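Local coordinates for guanine deaminase (Escherichia coli, PDB 6OHB), which catalyses the zinc-dependent hydrolytic deamination of guanine to xanthine and ammonia in purine degradation, at residues A31-K43 / W49-P61. Sequence-based numbering, arbitrary orientation.
Sequences ALRFIEDGLLLIK and WFGEWENGKHQIP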
loop_
_atom_site.group_PDB
_atom_site.type_symbol
_atom_site.label_atom_id
_atom_site.label_comp_id
_atom_site.label_asym_id
_atom_site.label_seq_id
_atom_site.Cartn_x
_atom_site.Cartn_y
_atom_site.Cartn_z
ATOM N N ALA A 31 17.003 -0.285 -23.486
ATOM C CA ALA A 31 17.688 -1.472 -22.997
ATOM C C ALA A 31 16.733 -2.532 -22.467
ATOM O O ALA A 31 17.188 -3.537 -21.909
ATOM C CB ALA A 31 18.686 -1.086 -21.906
ATOM N N LEU A 32 15.428 -2.333 -22.612
ATOM C CA LEU A 32 14.450 -3.258 -22.057
ATOM C C LEU A 32 14.118 -4.319 -23.097
ATOM O O LEU A 32 13.614 -4.001 -24.180
ATOM C CB LEU A 32 13.183 -2.532 -21.612
ATOM C CG LEU A 32 12.274 -3.454 -20.798
ATOM C CD1 LEU A 32 12.429 -3.164 -19.325
ATOM C CD2 LEU A 32 10.827 -3.327 -21.230
ATOM N N ARG A 33 14.400 -5.571 -22.766
ATOM C CA ARG A 33 14.128 -6.705 -23.629
ATOM C C ARG A 33 12.934 -7.468 -23.076
ATOM O O ARG A 33 12.935 -7.877 -21.904
ATOM C CB ARG A 33 15.348 -7.617 -23.728
ATOM C CG ARG A 33 15.103 -8.871 -24.541
ATOM C CD ARG A 33 16.367 -9.699 -24.647
ATOM N NE ARG A 33 17.000 -9.886 -23.347
ATOM C CZ ARG A 33 18.165 -10.497 -23.169
ATOM N NH1 ARG A 33 18.830 -10.981 -24.212
ATOM N NH2 ARG A 33 18.670 -10.624 -21.951
ATOM N N PHE A 34 11.925 -7.652 -23.921
ATOM C CA PHE A 34 10.757 -8.472 -23.631
ATOM C C PHE A 34 10.676 -9.569 -24.682
ATOM O O PHE A 34 10.527 -9.280 -25.873
ATOM C CB PHE A 34 9.484 -7.624 -23.628
ATOM C CG PHE A 34 8.219 -8.425 -23.496
ATOM C CD1 PHE A 34 7.931 -9.104 -22.323
ATOM C CD2 PHE A 34 7.319 -8.500 -24.547
ATOM C CE1 PHE A 34 6.767 -9.841 -22.199
ATOM C CE2 PHE A 34 6.153 -9.238 -24.432
ATOM C CZ PHE A 34 5.877 -9.908 -23.255
ATOM N N ILE A 35 10.776 -10.821 -24.245
ATOM C CA ILE A 35 10.661 -11.982 -25.124
ATOM C C ILE A 35 9.375 -12.713 -24.764
ATOM O O ILE A 35 9.257 -13.265 -23.666
ATOM C CB ILE A 35 11.869 -12.919 -24.994
ATOM C CG1 ILE A 35 13.179 -12.157 -25.222
ATOM C CG2 ILE A 35 11.731 -14.089 -25.959
ATOM C CD1 ILE A 35 13.471 -11.837 -26.676
ATOM N N GLU A 36 8.418 -12.744 -25.691
ATOM C CA GLU A 36 7.108 -13.284 -25.352
ATOM C C GLU A 36 7.100 -14.811 -25.351
ATOM O O GLU A 36 6.449 -15.426 -24.500
ATOM C CB GLU A 36 6.054 -12.732 -26.310
ATOM C CG GLU A 36 4.636 -13.104 -25.932
ATOM C CD GLU A 36 4.071 -14.170 -26.840
ATOM O OE1 GLU A 36 3.238 -14.972 -26.369
ATOM O OE2 GLU A 36 4.461 -14.201 -28.027
ATOM N N ASP A 37 7.817 -15.442 -26.278
ATOM C CA ASP A 37 7.935 -16.900 -26.328
ATOM C C ASP A 37 9.420 -17.235 -26.235
ATOM O O ASP A 37 10.104 -17.435 -27.245
ATOM C CB ASP A 37 7.291 -17.460 -27.594
ATOM C CG ASP A 37 7.205 -18.980 -27.586
ATOM O OD1 ASP A 37 7.297 -19.578 -26.497
ATOM O OD2 ASP A 37 7.054 -19.575 -28.678
ATOM N N GLY A 38 9.920 -17.287 -25.006
ATOM C CA GLY A 38 11.337 -17.420 -24.749
ATOM C C GLY A 38 11.766 -18.672 -24.011
ATOM O O GLY A 38 10.953 -19.381 -23.401
ATOM N N LEU A 39 13.074 -18.920 -24.051
ATOM C CA LEU A 39 13.707 -20.094 -23.476
ATOM C C LEU A 39 14.939 -19.665 -22.698
ATOM O O LEU A 39 15.764 -18.889 -23.201
ATOM C CB LEU A 39 14.107 -21.096 -24.559
ATOM C CG LEU A 39 15.053 -22.203 -24.092
ATOM C CD1 LEU A 39 14.345 -23.086 -23.077
ATOM C CD2 LEU A 39 15.553 -23.019 -25.278
ATOM N N LEU A 40 15.051 -20.188 -21.478
ATOM C CA LEU A 40 16.169 -19.958 -20.576
ATOM C C LEU A 40 16.774 -21.311 -20.241
ATOM O O LEU A 40 16.103 -22.163 -19.648
ATOM C CB LEU A 40 15.710 -19.243 -19.302
ATOM C CG LEU A 40 16.745 -19.197 -18.175
ATOM C CD1 LEU A 40 17.891 -18.267 -18.545
ATOM C CD2 LEU A 40 16.103 -18.777 -16.857
ATOM N N LEU A 41 18.023 -21.514 -20.641
ATOM C CA LEU A 41 18.770 -22.724 -20.347
ATOM C C LEU A 41 19.784 -22.424 -19.253
ATOM O O LEU A 41 20.559 -21.463 -19.368
ATOM C CB LEU A 41 19.484 -23.250 -21.593
ATOM C CG LEU A 41 18.591 -23.872 -22.661
ATOM C CD1 LEU A 41 19.415 -24.220 -23.887
ATOM C CD2 LEU A 41 17.887 -25.101 -22.105
ATOM N N ILE A 42 19.801 -23.289 -18.242
ATOM C CA ILE A 42 20.547 -23.116 -17.006
ATOM C C ILE A 42 21.525 -24.271 -16.868
ATOM O O ILE A 42 21.149 -25.435 -17.049
ATOM C CB ILE A 42 19.594 -23.086 -15.790
ATOM C CG1 ILE A 42 18.583 -21.952 -15.922
ATOM C CG2 ILE A 42 20.368 -23.016 -14.479
ATOM C CD1 ILE A 42 17.474 -22.041 -14.891
ATOM N N LYS A 43 22.766 -23.950 -16.510
ATOM C CA LYS A 43 23.785 -24.959 -16.249
ATOM C C LYS A 43 24.719 -24.440 -15.169
ATOM O O LYS A 43 25.206 -23.308 -15.265
ATOM C CB LYS A 43 24.581 -25.294 -17.520
ATOM C CG LYS A 43 25.610 -26.402 -17.323
ATOM C CD LYS A 43 26.740 -26.325 -18.342
ATOM C CE LYS A 43 26.677 -27.477 -19.336
ATOM N NZ LYS A 43 27.964 -27.646 -20.069
ATOM N N TRP A 49 22.042 -20.206 -21.729
ATOM C CA TRP A 49 21.574 -19.645 -22.991
ATOM C C TRP A 49 20.234 -18.972 -22.749
ATOM O O TRP A 49 19.420 -19.476 -21.981
ATOM C CB TRP A 49 21.447 -20.733 -24.073
ATOM C CG TRP A 49 21.157 -20.227 -25.469
ATOM C CD1 TRP A 49 22.071 -19.992 -26.463
ATOM C CD2 TRP A 49 19.870 -19.919 -26.031
ATOM N NE1 TRP A 49 21.432 -19.542 -27.600
ATOM C CE2 TRP A 49 20.084 -19.489 -27.362
ATOM C CE3 TRP A 49 18.563 -19.960 -25.541
ATOM C CZ2 TRP A 49 19.037 -19.100 -28.201
ATOM C CZ3 TRP A 49 17.525 -19.572 -26.376
ATOM C CH2 TRP A 49 17.770 -19.146 -27.689
ATOM N N PHE A 50 20.007 -17.840 -23.396
ATOM C CA PHE A 50 18.717 -17.184 -23.282
ATOM C C PHE A 50 18.310 -16.624 -24.633
ATOM O O PHE A 50 19.139 -16.046 -25.340
ATOM C CB PHE A 50 18.749 -16.062 -22.241
ATOM C CG PHE A 50 17.498 -15.248 -22.211
ATOM C CD1 PHE A 50 16.307 -15.816 -21.803
ATOM C CD2 PHE A 50 17.505 -13.926 -22.607
ATOM C CE1 PHE A 50 15.146 -15.076 -21.778
ATOM C CE2 PHE A 50 16.344 -13.182 -22.586
ATOM C CZ PHE A 50 15.163 -13.756 -22.172
ATOM N N GLY A 51 17.041 -16.791 -24.992
ATOM C CA GLY A 51 16.566 -16.148 -26.206
ATOM C C GLY A 51 15.212 -16.669 -26.642
ATOM O O GLY A 51 14.426 -17.150 -25.828
ATOM N N GLU A 52 14.946 -16.526 -27.938
ATOM C CA GLU A 52 13.679 -16.975 -28.504
ATOM C C GLU A 52 13.581 -18.496 -28.480
ATOM O O GLU A 52 14.560 -19.206 -28.742
ATOM C CB GLU A 52 13.525 -16.469 -29.942
ATOM C CG GLU A 52 13.419 -14.958 -30.074
ATOM C CD GLU A 52 11.989 -14.464 -29.982
ATOM O OE1 GLU A 52 11.071 -15.307 -29.855
ATOM O OE2 GLU A 52 11.781 -13.232 -30.049
ATOM N N TRP A 53 12.380 -18.987 -28.169
ATOM C CA TRP A 53 12.133 -20.423 -28.075
ATOM C C TRP A 53 12.557 -21.156 -29.348
ATOM O O TRP A 53 13.243 -22.184 -29.291
ATOM C CB TRP A 53 10.648 -20.662 -27.773
ATOM C CG TRP A 53 10.211 -22.097 -27.862
ATOM C CD1 TRP A 53 9.392 -22.641 -28.804
ATOM C CD2 TRP A 53 10.558 -23.167 -26.966
ATOM N NE1 TRP A 53 9.209 -23.980 -28.559
ATOM C CE2 TRP A 53 9.915 -24.329 -27.437
ATOM C CE3 TRP A 53 11.349 -23.255 -25.814
ATOM C CZ2 TRP A 53 10.041 -25.564 -26.802
ATOM C CZ3 TRP A 53 11.472 -24.487 -25.181
ATOM C CH2 TRP A 53 10.821 -25.624 -25.678
ATOM N N GLU A 54 12.152 -20.645 -30.512
ATOM C CA GLU A 54 12.488 -21.347 -31.745
ATOM C C GLU A 54 13.977 -21.273 -32.060
ATOM O O GLU A 54 14.483 -22.141 -32.780
ATOM C CB GLU A 54 11.668 -20.800 -32.916
ATOM C CG GLU A 54 10.144 -20.932 -32.755
ATOM C CD GLU A 54 9.625 -22.366 -32.868
ATOM O OE1 GLU A 54 10.431 -23.295 -33.078
ATOM O OE2 GLU A 54 8.397 -22.566 -32.754
ATOM N N ASN A 55 14.692 -20.279 -31.519
ATOM C CA ASN A 55 16.133 -20.165 -31.727
ATOM C C ASN A 55 16.957 -21.052 -30.800
ATOM O O ASN A 55 18.158 -21.209 -31.035
ATOM C CB ASN A 55 16.598 -18.715 -31.543
ATOM C CG ASN A 55 16.164 -17.811 -32.679
ATOM O OD1 ASN A 55 15.896 -18.272 -33.785
ATOM N ND2 ASN A 55 16.105 -16.508 -32.412
ATOM N N GLY A 56 16.366 -21.629 -29.758
ATOM C CA GLY A 56 17.171 -22.366 -28.805
ATOM C C GLY A 56 16.665 -23.745 -28.447
ATOM O O GLY A 56 17.382 -24.515 -27.804
ATOM N N LYS A 57 15.435 -24.072 -28.854
ATOM C CA LYS A 57 14.823 -25.339 -28.464
ATOM C C LYS A 57 15.668 -26.549 -28.854
ATOM O O LYS A 57 15.570 -27.597 -28.202
ATOM C CB LYS A 57 13.420 -25.430 -29.076
ATOM C CG LYS A 57 13.098 -26.749 -29.759
ATOM C CD LYS A 57 11.698 -26.763 -30.349
ATOM C CE LYS A 57 11.565 -25.794 -31.506
ATOM N NZ LYS A 57 10.322 -26.056 -32.295
ATOM N N HIS A 58 16.513 -26.426 -29.882
ATOM C CA HIS A 58 17.308 -27.571 -30.322
ATOM C C HIS A 58 18.361 -27.973 -29.294
ATOM O O HIS A 58 18.760 -29.142 -29.254
ATOM C CB HIS A 58 17.966 -27.276 -31.676
ATOM C CG HIS A 58 18.925 -26.127 -31.645
ATOM N ND1 HIS A 58 18.518 -24.816 -31.766
ATOM C CD2 HIS A 58 20.272 -26.094 -31.503
ATOM C CE1 HIS A 58 19.574 -24.023 -31.703
ATOM N NE2 HIS A 58 20.650 -24.774 -31.543
ATOM N N GLN A 59 18.813 -27.040 -28.452
ATOM C CA GLN A 59 19.814 -27.331 -27.426
ATOM C C GLN A 59 19.263 -28.106 -26.232
ATOM O O GLN A 59 20.046 -28.439 -25.332
ATOM C CB GLN A 59 20.441 -26.035 -26.910
ATOM C CG GLN A 59 21.209 -25.231 -27.937
ATOM C CD GLN A 59 21.598 -23.866 -27.413
ATOM O OE1 GLN A 59 22.674 -23.694 -26.839
ATOM N NE2 GLN A 59 20.713 -22.887 -27.594
ATOM N N ILE A 60 17.965 -28.389 -26.179
ATOM C CA ILE A 60 17.379 -29.072 -25.025
ATOM C C ILE A 60 17.570 -30.576 -25.174
ATOM O O ILE A 60 17.032 -31.180 -26.114
ATOM C CB ILE A 60 15.893 -28.719 -24.847
ATOM C CG1 ILE A 60 15.710 -27.210 -24.677
ATOM C CG2 ILE A 60 15.318 -29.447 -23.637
ATOM C CD1 ILE A 60 14.274 -26.761 -24.724
ATOM N N PRO A 61 18.311 -31.219 -24.276
ATOM C CA PRO A 61 18.570 -32.656 -24.420
ATOM C C PRO A 61 17.309 -33.477 -24.216
ATOM O O PRO A 61 16.343 -33.049 -23.581
ATOM C CB PRO A 61 19.602 -32.952 -23.322
ATOM C CG PRO A 61 20.136 -31.609 -22.901
ATOM C CD PRO A 61 19.017 -30.640 -23.121
HETATM O O HOH W 1 8.569 -14.358 -28.597
#
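Leu39 and Leu41 pair with Gly51 and Trp49 as antiparallel hydrogen-bonded partners, with Leu40 and Phe50 forming the non-hydrogen-bonded pair between them. Gly38 and Glu52, a non-hydrogen-bonded pair whose side chains diverge, end the register. The bond from Leu41 N to Trp49 O spans 2.8 Å and is nearly straight. Beyond Gly51, where segment 49-61 turns a corner, Trp53 N still reaches Asp37 O at 2.9 Å. Gly51 has backbone angles that would jam a CB against the preceding carbonyl oxygen, and such a CB would also strike the Trp49 indole.

On the face bearing Leu39 and Leu41, the short helical turns of 53-59 form a lid. Leu39 swings its CG away from its own N (chi1 167°), which carries CD2 to 3.4 Å from Gly56 C and sets its methyls tip to tip with Ile60 CD1. Leu39 CB meets the edge of the Trp53 ring, CE3 lying 3.7 Å off, while Lys57 CB covers one face of that indole. Leu41 CD1 touches Gln59 CB at 3.7 Å, and Gly56 CA and Gln59 NE2 both lie over one face of Trp49.

Phe50, on the face shared with Leu40, meets Arg33 reaching over from strand 32-35, before the corner at Glu36 and Asp37. The ring edge points into the flat of the guanidinium, the planes 76° apart and Phe50 CE2 3.3 Å from Arg33 CZ. A bend at chi3 (49°) turns the guanidinium across this edge, and its NH2 forms a salt bridge with Asp17. Were Arg33 an alanine, the salt bridge to Asp17 and the flat cover on Phe50 CE2 would probably both be lost. One water bridges Asp37 N and Glu52 OE1.

Strands 38-43 and 46-50 form a beta hairpin in the small beta-sandwich domain that accompanies the TIM barrel in amidohydrolases, remote from the zinc site.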